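Local coordinates for PPC domain-containing protein (Archaeoglobus fulgidus, PDB 2H6L), which is of unknown function but binds zinc and belongs to the plants and prokaryotes conserved (PPC) domain family, at residues A[36-41]-A[115-120]; A[68-73]-A[94-99]; A[80-85]-A[125-130]; A[88-93]-A[103-108]. One frame throughout, in Å; residues are numbered along the deposited sequence.

Contact 1: residues A[36-41]-A[115-120]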
# COMPACT_ATOMS: atom_id res chain seq x y z
N HIS A 36 -13.21 0.57 -15.44
CA HIS A 36 -13.11 -0.89 -15.55
C HIS A 36 -11.78 -1.46 -15.10
O HIS A 36 -11.65 -2.67 -14.92
CB HIS A 36 -13.40 -1.32 -16.98
CG HIS A 36 -14.79 -0.99 -17.45
ND1 HIS A 36 -15.21 -1.19 -18.75
CD2 HIS A 36 -15.85 -0.47 -16.79
CE1 HIS A 36 -16.47 -0.80 -18.86
NE2 HIS A 36 -16.88 -0.36 -17.69
N ALA A 37 -10.79 -0.59 -14.93
CA ALA A 37 -9.46 -1.02 -14.50
C ALA A 37 -8.88 0.08 -13.62
O ALA A 37 -8.95 1.26 -13.97
CB ALA A 37 -8.57 -1.25 -15.72
N ALA A 38 -8.32 -0.29 -12.48
CA ALA A 38 -7.74 0.70 -11.57
C ALA A 38 -6.96 0.09 -10.42
O ALA A 38 -7.02 -1.11 -10.18
CB ALA A 38 -8.85 1.58 -11.00
N HIS A 39 -6.20 0.94 -9.74
CA HIS A 39 -5.42 0.55 -8.58
C HIS A 39 -6.17 1.19 -7.41
O HIS A 39 -6.62 2.33 -7.52
CB HIS A 39 -4.00 1.11 -8.64
CG HIS A 39 -3.19 0.81 -7.41
ND1 HIS A 39 -2.52 1.79 -6.72
CD2 HIS A 39 -2.95 -0.35 -6.76
CE1 HIS A 39 -1.88 1.24 -5.69
NE2 HIS A 39 -2.13 -0.06 -5.70
N ILE A 40 -6.29 0.46 -6.31
CA ILE A 40 -7.02 0.94 -5.15
C ILE A 40 -6.20 0.94 -3.87
O ILE A 40 -5.43 0.02 -3.62
CB ILE A 40 -8.26 0.07 -4.87
CG1 ILE A 40 -9.24 0.15 -6.04
CG2 ILE A 40 -8.91 0.49 -3.56
CD1 ILE A 40 -10.36 -0.87 -5.95
N SER A 41 -6.41 1.97 -3.05
CA SER A 41 -5.73 2.08 -1.78
C SER A 41 -6.64 2.82 -0.80
O SER A 41 -7.39 3.70 -1.20
CB SER A 41 -4.42 2.85 -1.95
OG SER A 41 -3.73 2.91 -0.72
N VAL A 115 -10.53 6.64 0.43
CA VAL A 115 -10.04 5.78 -0.63
C VAL A 115 -9.37 6.54 -1.76
O VAL A 115 -9.83 7.61 -2.16
CB VAL A 115 -11.21 4.96 -1.24
CG1 VAL A 115 -10.67 3.90 -2.19
CG2 VAL A 115 -12.05 4.33 -0.14
N PHE A 116 -8.27 5.99 -2.26
CA PHE A 116 -7.59 6.60 -3.38
C PHE A 116 -7.85 5.68 -4.55
O PHE A 116 -7.55 4.49 -4.49
CB PHE A 116 -6.08 6.70 -3.15
CG PHE A 116 -5.32 7.19 -4.36
CD1 PHE A 116 -5.68 8.37 -5.01
CD2 PHE A 116 -4.24 6.46 -4.87
CE1 PHE A 116 -5.00 8.81 -6.14
CE2 PHE A 116 -3.55 6.89 -5.99
CZ PHE A 116 -3.93 8.08 -6.63
N VAL A 117 -8.43 6.22 -5.61
CA VAL A 117 -8.71 5.42 -6.79
C VAL A 117 -7.92 5.96 -7.97
O VAL A 117 -8.03 7.14 -8.30
CB VAL A 117 -10.20 5.43 -7.14
CG1 VAL A 117 -10.45 4.62 -8.40
CG2 VAL A 117 -11.01 4.87 -5.97
N LEU A 118 -7.11 5.10 -8.58
CA LEU A 118 -6.30 5.50 -9.72
C LEU A 118 -6.80 4.73 -10.94
O LEU A 118 -6.39 3.58 -11.16
CB LEU A 118 -4.82 5.18 -9.47
CG LEU A 118 -3.81 5.64 -10.52
CD1 LEU A 118 -3.72 7.16 -10.52
CD2 LEU A 118 -2.45 5.05 -10.20
N PRO A 119 -7.71 5.33 -11.72
CA PRO A 119 -8.23 4.65 -12.90
C PRO A 119 -7.13 4.39 -13.92
O PRO A 119 -6.19 5.18 -14.06
CB PRO A 119 -9.30 5.61 -13.42
CG PRO A 119 -8.79 6.96 -12.97
CD PRO A 119 -8.32 6.67 -11.57
N LEU A 120 -7.23 3.26 -14.61
CA LEU A 120 -6.24 2.88 -15.61
C LEU A 120 -6.95 2.79 -16.96
O LEU A 120 -7.86 1.97 -17.14
CB LEU A 120 -5.60 1.55 -15.23
CG LEU A 120 -4.84 1.59 -13.91
CD1 LEU A 120 -4.52 0.18 -13.42
CD2 LEU A 120 -3.57 2.40 -14.10

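Contact 2: residues A[68-73]-A[94-99]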
# COMPACT_ATOMS: atom_id res chain seq x y z
N GLU A 68 -15.88 -6.45 15.65
CA GLU A 68 -15.28 -5.50 16.58
C GLU A 68 -14.67 -4.39 15.74
O GLU A 68 -14.12 -4.64 14.67
CB GLU A 68 -14.17 -6.15 17.42
CG GLU A 68 -13.31 -5.12 18.18
CD GLU A 68 -12.12 -5.72 18.90
OE1 GLU A 68 -11.39 -6.53 18.29
OE2 GLU A 68 -11.90 -5.36 20.08
N PRO A 69 -14.78 -3.14 16.22
CA PRO A 69 -14.21 -2.01 15.49
C PRO A 69 -12.73 -2.27 15.26
O PRO A 69 -12.04 -2.72 16.17
CB PRO A 69 -14.45 -0.84 16.44
CG PRO A 69 -15.75 -1.22 17.09
CD PRO A 69 -15.54 -2.69 17.39
N LEU A 70 -12.25 -1.99 14.05
CA LEU A 70 -10.84 -2.20 13.72
C LEU A 70 -10.32 -1.08 12.84
O LEU A 70 -11.08 -0.48 12.08
CB LEU A 70 -10.68 -3.54 13.00
CG LEU A 70 -10.15 -4.79 13.72
CD1 LEU A 70 -10.43 -4.74 15.20
CD2 LEU A 70 -10.79 -6.03 13.09
N GLU A 71 -9.03 -0.81 12.94
CA GLU A 71 -8.41 0.22 12.11
C GLU A 71 -8.05 -0.44 10.79
O GLU A 71 -7.69 -1.61 10.75
CB GLU A 71 -7.11 0.72 12.74
CG GLU A 71 -7.25 1.47 14.05
CD GLU A 71 -7.58 2.92 13.83
OE1 GLU A 71 -6.82 3.59 13.09
OE2 GLU A 71 -8.59 3.40 14.39
N ILE A 72 -8.15 0.31 9.70
CA ILE A 72 -7.74 -0.21 8.41
C ILE A 72 -6.26 0.12 8.41
O ILE A 72 -5.87 1.25 8.16
CB ILE A 72 -8.40 0.52 7.23
CG1 ILE A 72 -9.93 0.36 7.30
CG2 ILE A 72 -7.88 -0.05 5.92
CD1 ILE A 72 -10.65 1.14 6.21
N LEU A 73 -5.44 -0.87 8.73
CA LEU A 73 -4.00 -0.67 8.80
C LEU A 73 -3.39 -0.63 7.41
O LEU A 73 -2.35 0.01 7.19
CB LEU A 73 -3.37 -1.77 9.63
CG LEU A 73 -4.00 -1.91 11.02
CD1 LEU A 73 -3.33 -3.04 11.78
CD2 LEU A 73 -3.86 -0.59 11.77
N LEU A 94 -6.28 -5.36 9.18
CA LEU A 94 -7.14 -4.67 10.12
C LEU A 94 -6.68 -5.00 11.53
O LEU A 94 -6.14 -6.07 11.77
CB LEU A 94 -8.59 -5.13 9.97
CG LEU A 94 -9.50 -4.67 8.82
CD1 LEU A 94 -8.70 -4.26 7.62
CD2 LEU A 94 -10.46 -5.80 8.49
N GLY A 95 -6.91 -4.08 12.46
CA GLY A 95 -6.52 -4.35 13.82
C GLY A 95 -6.18 -3.11 14.61
O GLY A 95 -6.46 -1.99 14.19
N LYS A 96 -5.57 -3.32 15.77
CA LYS A 96 -5.18 -2.24 16.66
C LYS A 96 -3.96 -2.71 17.44
O LYS A 96 -3.94 -3.83 17.97
CB LYS A 96 -6.34 -1.92 17.60
CG LYS A 96 -6.80 -3.10 18.43
CD LYS A 96 -8.16 -2.87 19.07
CE LYS A 96 -9.27 -2.95 18.03
NZ LYS A 96 -10.63 -2.92 18.66
N ASP A 97 -2.94 -1.86 17.49
CA ASP A 97 -1.69 -2.17 18.18
C ASP A 97 -1.12 -3.52 17.74
O ASP A 97 -0.78 -3.69 16.57
CB ASP A 97 -1.89 -2.16 19.69
CG ASP A 97 -2.22 -0.79 20.22
OD1 ASP A 97 -1.71 0.20 19.65
OD2 ASP A 97 -2.99 -0.71 21.20
N GLY A 98 -1.04 -4.47 18.67
CA GLY A 98 -0.50 -5.78 18.35
C GLY A 98 -1.55 -6.78 17.90
O GLY A 98 -1.21 -7.93 17.59
N GLU A 99 -2.81 -6.37 17.88
CA GLU A 99 -3.90 -7.24 17.45
C GLU A 99 -4.11 -7.00 15.96
O GLU A 99 -4.78 -6.04 15.57
CB GLU A 99 -5.19 -6.91 18.20
CG GLU A 99 -6.32 -7.93 18.01
CD GLU A 99 -7.65 -7.44 18.58
OE1 GLU A 99 -7.63 -6.66 19.56
OE2 GLU A 99 -8.71 -7.84 18.06

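Contact 3: residues A[80-85]-A[125-130]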
# COMPACT_ATOMS: atom_id res chain seq x y z
N SER A 80 -11.00 -4.69 -12.04
CA SER A 80 -10.92 -5.36 -13.33
C SER A 80 -12.33 -5.82 -13.70
O SER A 80 -13.28 -5.57 -12.95
CB SER A 80 -9.95 -6.55 -13.27
OG SER A 80 -10.19 -7.35 -12.13
N MSE A 81 -12.47 -6.49 -14.84
CA MSE A 81 -13.78 -6.95 -15.28
C MSE A 81 -14.08 -8.41 -14.97
O MSE A 81 -13.32 -9.31 -15.31
CB MSE A 81 -13.95 -6.69 -16.78
CG MSE A 81 -14.07 -5.22 -17.16
SE MSE A 81 -15.71 -4.37 -16.54
CE MSE A 81 -16.85 -4.85 -18.03
N LYS A 82 -15.22 -8.62 -14.32
CA LYS A 82 -15.70 -9.95 -13.98
C LYS A 82 -17.21 -9.93 -14.19
O LYS A 82 -17.91 -9.06 -13.65
CB LYS A 82 -15.39 -10.30 -12.52
CG LYS A 82 -15.81 -11.71 -12.12
CD LYS A 82 -15.38 -12.06 -10.69
CE LYS A 82 -15.79 -13.49 -10.32
NZ LYS A 82 -15.39 -13.85 -8.93
N ASP A 83 -17.72 -10.86 -14.98
CA ASP A 83 -19.15 -10.90 -15.26
C ASP A 83 -19.59 -9.56 -15.85
O ASP A 83 -20.63 -9.01 -15.49
CB ASP A 83 -19.94 -11.19 -13.97
CG ASP A 83 -19.56 -12.52 -13.33
OD1 ASP A 83 -19.50 -13.54 -14.05
OD2 ASP A 83 -19.32 -12.54 -12.10
N SER A 84 -18.77 -9.05 -16.77
CA SER A 84 -19.03 -7.79 -17.48
C SER A 84 -19.30 -6.55 -16.64
O SER A 84 -20.09 -5.69 -17.04
CB SER A 84 -20.18 -7.98 -18.47
OG SER A 84 -21.41 -8.10 -17.77
N LYS A 85 -18.67 -6.45 -15.47
CA LYS A 85 -18.85 -5.28 -14.62
C LYS A 85 -17.62 -5.09 -13.74
O LYS A 85 -16.94 -6.06 -13.38
CB LYS A 85 -20.10 -5.43 -13.75
CG LYS A 85 -20.02 -6.55 -12.73
CD LYS A 85 -21.27 -6.61 -11.86
CE LYS A 85 -21.43 -5.36 -11.02
NZ LYS A 85 -22.63 -5.43 -10.13
N PRO A 125 -8.44 -5.96 -17.75
CA PRO A 125 -8.29 -7.41 -17.66
C PRO A 125 -9.60 -8.04 -17.20
O PRO A 125 -10.32 -7.47 -16.37
CB PRO A 125 -7.15 -7.58 -16.65
CG PRO A 125 -7.27 -6.37 -15.79
CD PRO A 125 -7.58 -5.27 -16.77
N GLU A 126 -9.90 -9.21 -17.76
CA GLU A 126 -11.12 -9.93 -17.42
C GLU A 126 -10.76 -11.16 -16.60
O GLU A 126 -9.77 -11.83 -16.88
CB GLU A 126 -11.85 -10.36 -18.69
CG GLU A 126 -12.19 -9.23 -19.65
CD GLU A 126 -13.03 -9.70 -20.81
OE1 GLU A 126 -14.15 -10.20 -20.56
OE2 GLU A 126 -12.58 -9.59 -21.97
N ARG A 127 -11.57 -11.45 -15.59
CA ARG A 127 -11.33 -12.60 -14.74
C ARG A 127 -12.06 -13.84 -15.24
O ARG A 127 -13.28 -13.82 -15.42
CB ARG A 127 -11.74 -12.28 -13.30
CG ARG A 127 -10.80 -11.30 -12.60
CD ARG A 127 -11.22 -11.01 -11.16
NE ARG A 127 -10.34 -10.01 -10.55
CZ ARG A 127 -9.09 -10.24 -10.18
NH1 ARG A 127 -8.56 -11.45 -10.34
NH2 ARG A 127 -8.36 -9.27 -9.65
N ALA A 128 -11.31 -14.90 -15.48
CA ALA A 128 -11.87 -16.17 -15.94
C ALA A 128 -11.32 -17.28 -15.05
O ALA A 128 -10.21 -17.17 -14.52
CB ALA A 128 -11.49 -16.42 -17.40
N PHE A 129 -12.10 -18.34 -14.87
CA PHE A 129 -11.66 -19.44 -14.03
C PHE A 129 -10.31 -19.99 -14.49
O PHE A 129 -10.08 -20.22 -15.68
CB PHE A 129 -12.68 -20.58 -14.05
CG PHE A 129 -12.35 -21.70 -13.10
CD1 PHE A 129 -12.58 -21.56 -11.74
CD2 PHE A 129 -11.81 -22.89 -13.57
CE1 PHE A 129 -12.27 -22.60 -10.86
CE2 PHE A 129 -11.49 -23.92 -12.69
CZ PHE A 129 -11.72 -23.78 -11.34
N ASP A 130 -9.42 -20.20 -13.53
CA ASP A 130 -8.11 -20.75 -13.81
C ASP A 130 -8.02 -22.10 -13.11
O ASP A 130 -8.17 -22.18 -11.89
CB ASP A 130 -7.02 -19.82 -13.30
CG ASP A 130 -5.64 -20.41 -13.45
OD1 ASP A 130 -5.17 -20.52 -14.60
OD2 ASP A 130 -5.05 -20.78 -12.42
O HOH W 1 -10.29 -6.75 -9.62
O HOH W 2 -16.23 -12.80 -16.11
O HOH W 3 -15.91 -9.81 -17.57

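Contact 4: residues A[88-93]-A[103-108]. With ZN (zinc ion), chain D.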
# COMPACT_ATOMS: atom_id res chain seq x y z
N CYS A 88 -13.91 -5.58 -7.75
CA CYS A 88 -12.82 -5.25 -6.85
C CYS A 88 -12.18 -6.47 -6.20
O CYS A 88 -12.87 -7.37 -5.73
CB CYS A 88 -13.30 -4.31 -5.73
SG CYS A 88 -13.83 -2.66 -6.23
N HIS A 89 -10.85 -6.49 -6.18
CA HIS A 89 -10.08 -7.55 -5.54
C HIS A 89 -9.25 -6.79 -4.52
O HIS A 89 -8.30 -6.10 -4.88
CB HIS A 89 -9.14 -8.25 -6.52
CG HIS A 89 -8.36 -9.36 -5.90
ND1 HIS A 89 -7.37 -10.05 -6.57
CD2 HIS A 89 -8.44 -9.92 -4.67
CE1 HIS A 89 -6.87 -10.98 -5.77
NE2 HIS A 89 -7.50 -10.92 -4.61
N ILE A 90 -9.59 -6.93 -3.25
CA ILE A 90 -8.89 -6.19 -2.21
C ILE A 90 -8.36 -7.03 -1.06
O ILE A 90 -9.04 -7.94 -0.58
CB ILE A 90 -9.82 -5.12 -1.60
CG1 ILE A 90 -10.37 -4.23 -2.70
CG2 ILE A 90 -9.06 -4.30 -0.55
CD1 ILE A 90 -11.56 -3.39 -2.27
N HIS A 91 -7.15 -6.71 -0.62
CA HIS A 91 -6.55 -7.39 0.51
C HIS A 91 -6.37 -6.34 1.60
O HIS A 91 -6.09 -5.18 1.30
CB HIS A 91 -5.21 -8.03 0.13
CG HIS A 91 -5.35 -9.35 -0.55
ND1 HIS A 91 -4.34 -10.29 -0.57
CD2 HIS A 91 -6.39 -9.91 -1.22
CE1 HIS A 91 -4.75 -11.37 -1.22
NE2 HIS A 91 -5.99 -11.16 -1.62
N VAL A 92 -6.55 -6.74 2.85
CA VAL A 92 -6.41 -5.79 3.94
C VAL A 92 -5.72 -6.32 5.17
O VAL A 92 -5.52 -7.53 5.34
CB VAL A 92 -7.78 -5.26 4.44
CG1 VAL A 92 -8.48 -4.49 3.34
CG2 VAL A 92 -8.64 -6.44 4.92
N LEU A 93 -5.36 -5.38 6.02
CA LEU A 93 -4.76 -5.63 7.32
C LEU A 93 -5.59 -4.73 8.23
O LEU A 93 -5.65 -3.51 8.05
CB LEU A 93 -3.29 -5.22 7.32
CG LEU A 93 -2.37 -6.34 6.83
CD1 LEU A 93 -1.35 -5.80 5.85
CD2 LEU A 93 -1.71 -6.97 8.04
N GLY A 103 -6.05 -10.48 5.26
CA GLY A 103 -6.53 -11.41 4.26
C GLY A 103 -7.28 -10.81 3.11
O GLY A 103 -7.24 -9.60 2.87
N HIS A 104 -7.96 -11.68 2.37
CA HIS A 104 -8.78 -11.29 1.24
C HIS A 104 -10.00 -10.62 1.88
O HIS A 104 -10.58 -11.14 2.83
CB HIS A 104 -9.20 -12.55 0.47
CG HIS A 104 -10.01 -12.28 -0.76
ND1 HIS A 104 -9.46 -12.22 -2.02
CD2 HIS A 104 -11.34 -12.03 -0.92
CE1 HIS A 104 -10.40 -11.94 -2.90
NE2 HIS A 104 -11.55 -11.82 -2.26
N LEU A 105 -10.39 -9.45 1.36
CA LEU A 105 -11.53 -8.73 1.92
C LEU A 105 -12.83 -9.09 1.22
O LEU A 105 -12.93 -9.04 0.00
CB LEU A 105 -11.29 -7.22 1.80
CG LEU A 105 -12.43 -6.32 2.27
CD1 LEU A 105 -12.60 -6.47 3.78
CD2 LEU A 105 -12.10 -4.87 1.91
N PHE A 106 -13.84 -9.45 2.01
CA PHE A 106 -15.15 -9.80 1.46
C PHE A 106 -16.13 -8.68 1.72
O PHE A 106 -16.88 -8.27 0.82
CB PHE A 106 -15.66 -11.10 2.09
CG PHE A 106 -14.93 -12.33 1.61
CD1 PHE A 106 -15.13 -12.82 0.33
CD2 PHE A 106 -14.03 -12.98 2.44
CE1 PHE A 106 -14.45 -13.94 -0.12
CE2 PHE A 106 -13.34 -14.10 2.00
CZ PHE A 106 -13.55 -14.59 0.72
N SER A 107 -16.14 -8.18 2.96
CA SER A 107 -17.02 -7.08 3.33
C SER A 107 -16.49 -6.35 4.56
O SER A 107 -15.74 -6.92 5.36
CB SER A 107 -18.43 -7.58 3.63
OG SER A 107 -18.46 -8.31 4.85
N ALA A 108 -16.89 -5.09 4.69
CA ALA A 108 -16.50 -4.28 5.82
C ALA A 108 -17.48 -3.12 5.97
O ALA A 108 -17.81 -2.44 5.01
CB ALA A 108 -15.09 -3.74 5.63
ZN ZN D . -7.47 -12.23 -2.84
O HOH W 4 -11.40 -8.89 -2.59

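Contact 1: residues A[36-41]-A[115-120]
Ser41 and Phe116 grip each other through both of their backbone bonds, and His39 with Leu118 does the same two residues along, which makes strands 38-41 and 115-119 antiparallel neighbours in the curved sheet of the PPC domain. Their short axes approach to 4.6 Å and run 170° apart. The bond from Phe116 N to Ser41 O, at 2.7 Å, is nearly straight. Packing is close at the non-hydrogen-bonded pair Ala38 and Pro119, whose CA atoms stand 4.2 Å apart; the small methyl fits here, with Ala38 CB 3.2 Å from Leu118 O. The ring of Pro119, by contrast, is the open side of this pair, partly exposed and little covered by segment 36-41. On the same face Ile40 and Val115 meet at a slant, CG2 to CG1 at 4.1 Å, and Ile40 rests also on Val79 of the next strand. The face bearing His39, Ser41, Phe116 and Leu118 is closed by the other subunits: the His39 ring stacks on Phe116 of the third subunit, while Phe116 receives His39 of the second. Leu120 N bonds Ala37 O at 2.7 Å, and the Leu120 side chain touches Phe6 and Val8. Cut back to alanine, Leu120 would probably open a gap over the Ala38 backbone and take away one of the apolar neighbours of Phe116 of the third subunit. With CG anti to its own carbonyl carbon (chi1 -63°), the leucine lays CD1 3.7 Å from Ala38 CA.

Contact 2: residues A[68-73]-A[94-99]
Glu68 and Lys96 cross at a slant, carboxylate to ammonium, in a salt bridge of 3.1 Å between Glu68 OE2 and Lys96 NZ. The same nitrogen meets Pro69 O at 2.9 Å, approaching almost straight on to the carbonyl. Lys96 gets there with CG wedged between its backbone N and carbonyl carbon (chi1 58°) and a further bend at chi3. Glu99 brings a second carboxylate: its OE2 lies 3.0 Å from Glu68 OE1, the two planes turned 37° apart, a like-charge approach that Lys96 NZ and the hydrogen bond of Glu99 OE2 to Tyr101 OH probably ease. A glutamine in place of Glu68 would probably weaken the hold on Lys96 NZ by leaving that charge without its mate. Leu70 crosses both Lys96 and Leu94 at about a right angle, CD1 against Lys96 CE at 3.5 Å and CD2 against Leu94 CB at 3.9 Å. These residues lie at the open end of the beta hairpin formed by strands 70-82 and 85-96, where Glu71 and Gly95 make a hydrogen-bonded antiparallel pair and a type II' turn from Lys96 to Glu99 starts the next strand. Glu71 turns its carboxylate away, OE2 bonding Tyr54 N of the second subunit, and its side chain comes within about 4 Å of a bound zinc ion. Leu73 CD1 lies 3.8 Å from Gly95 N, over a residue whose backbone angles call for glycine.

Contact 3: residues A[80-85]-A[125-130]
Met81, a selenomethionine, and the backbone of residues 125-127 are joined by two hydrogen bonds that form a single bridge. Met81 N gives to Pro125 O at 2.8 Å, and Arg127 N gives to Met81 O with an N-H...O angle of 157°. Met81 O also takes a CA-H...O contact from Glu126 CA at 3.1 Å. Apolar contact is slight: Ser80 CB lies 3.7 Å from Pro125 CG, and Lys82 CB faces Arg127 CB at 4.2 Å. Among the polar side chains, Ser80 OG comes to 3.1 Å from Arg127 NE. Water supplies further links. One molecule, 2.6 Å from Ser80 OG, accepts from Arg127 NH2 at the in-plane edge of the guanidinium; another accepts from Asp83 N and donates to Arg127 O at 3.2 Å. Both side chains have further partners: Ser80 OG is bonded to Trp138 NE1, and Arg127, its chain extended from CG to NE, carries its guanidinium to a salt bridge with Glu114 of the third subunit. Lys82 makes cation-pi contacts with Phe87 and Phe136. Packed on His89 and paired with the Glu114 that bonds His89 ND1, Arg127 probably helps position this ligand of a zinc site at a subunit boundary.

Contact 4: residues A[88-93]-A[103-108]
His89 and His104 both hold CG anti to the backbone N (chi1 -178° in each), whereas His91 sets CG anti to its carbonyl carbon; together these choices bring three ring nitrogens onto one zinc ion. His89 NE2 and His91 NE2 each bind the zinc at 2.2 Å, His104 ND1 does so at a closely similar distance, and a fourth ligand atom comes from outside the two segments. The rings meet rim to rim, without stacking: the planes of His89 and His104 are 37° apart, those of His91 and His104 71°. His89 CD2 comes to 3.3 Å from His104 CE1. Two of the ligands are steadied from behind by the third subunit, whose Glu114 bonds His89 ND1 and whose Ile72 O bonds His91 ND1, fixing the rotation of both rings. The His-x-His pattern on strand 88-93 sends alternate side chains to the metal, and strand 103-108 adds the third across the antiparallel, non-hydrogen-bonded pair of His91 and His104. Val92 and Gly103 are bonded both ways next to it, and Leu105 N reaches Ile90 O at 2.8 Å. Further along, a water accepts from Ile90 N (2.7 Å) and donates to Leu105 O. On the face turned from the zinc, Leu105 CD2 touches both Ile90 CG2 (4.0 Å) and Val92 CG1 (3.9 Å). Leu105 then packs on Val23 of helix 22-33, Ile90 and Val92 on Leu75 of strand 70-82, and Phe106 with Ser107 forms a classic beta bulge opposite Val50 of strand 45-55.

Overall arrangement
Contacts 1, 2 and 4 are buried and contact 3 only partly so; contact 4 lies nearest the chain's centre. Ile40 CD1 against Cys88 SG joins contacts 1 and 4; contact 1 works by backbone bonds and apolar side chains, and contact 4 adds metal coordination to these. Contacts 2 and 3 share strand 70-82 but lie on opposite sides of the chain's centre, about 31 Å apart between centres. Contact 2, ionic at its rim, adjoins contact 4 along strand 85-96, where Leu73 N probably bonds Leu93 O. Contact 3, water-linked, reaches the zinc ligands through Arg127 beside His89 and touches contact 1 where Met81 meets His36. Other subunits complete all four.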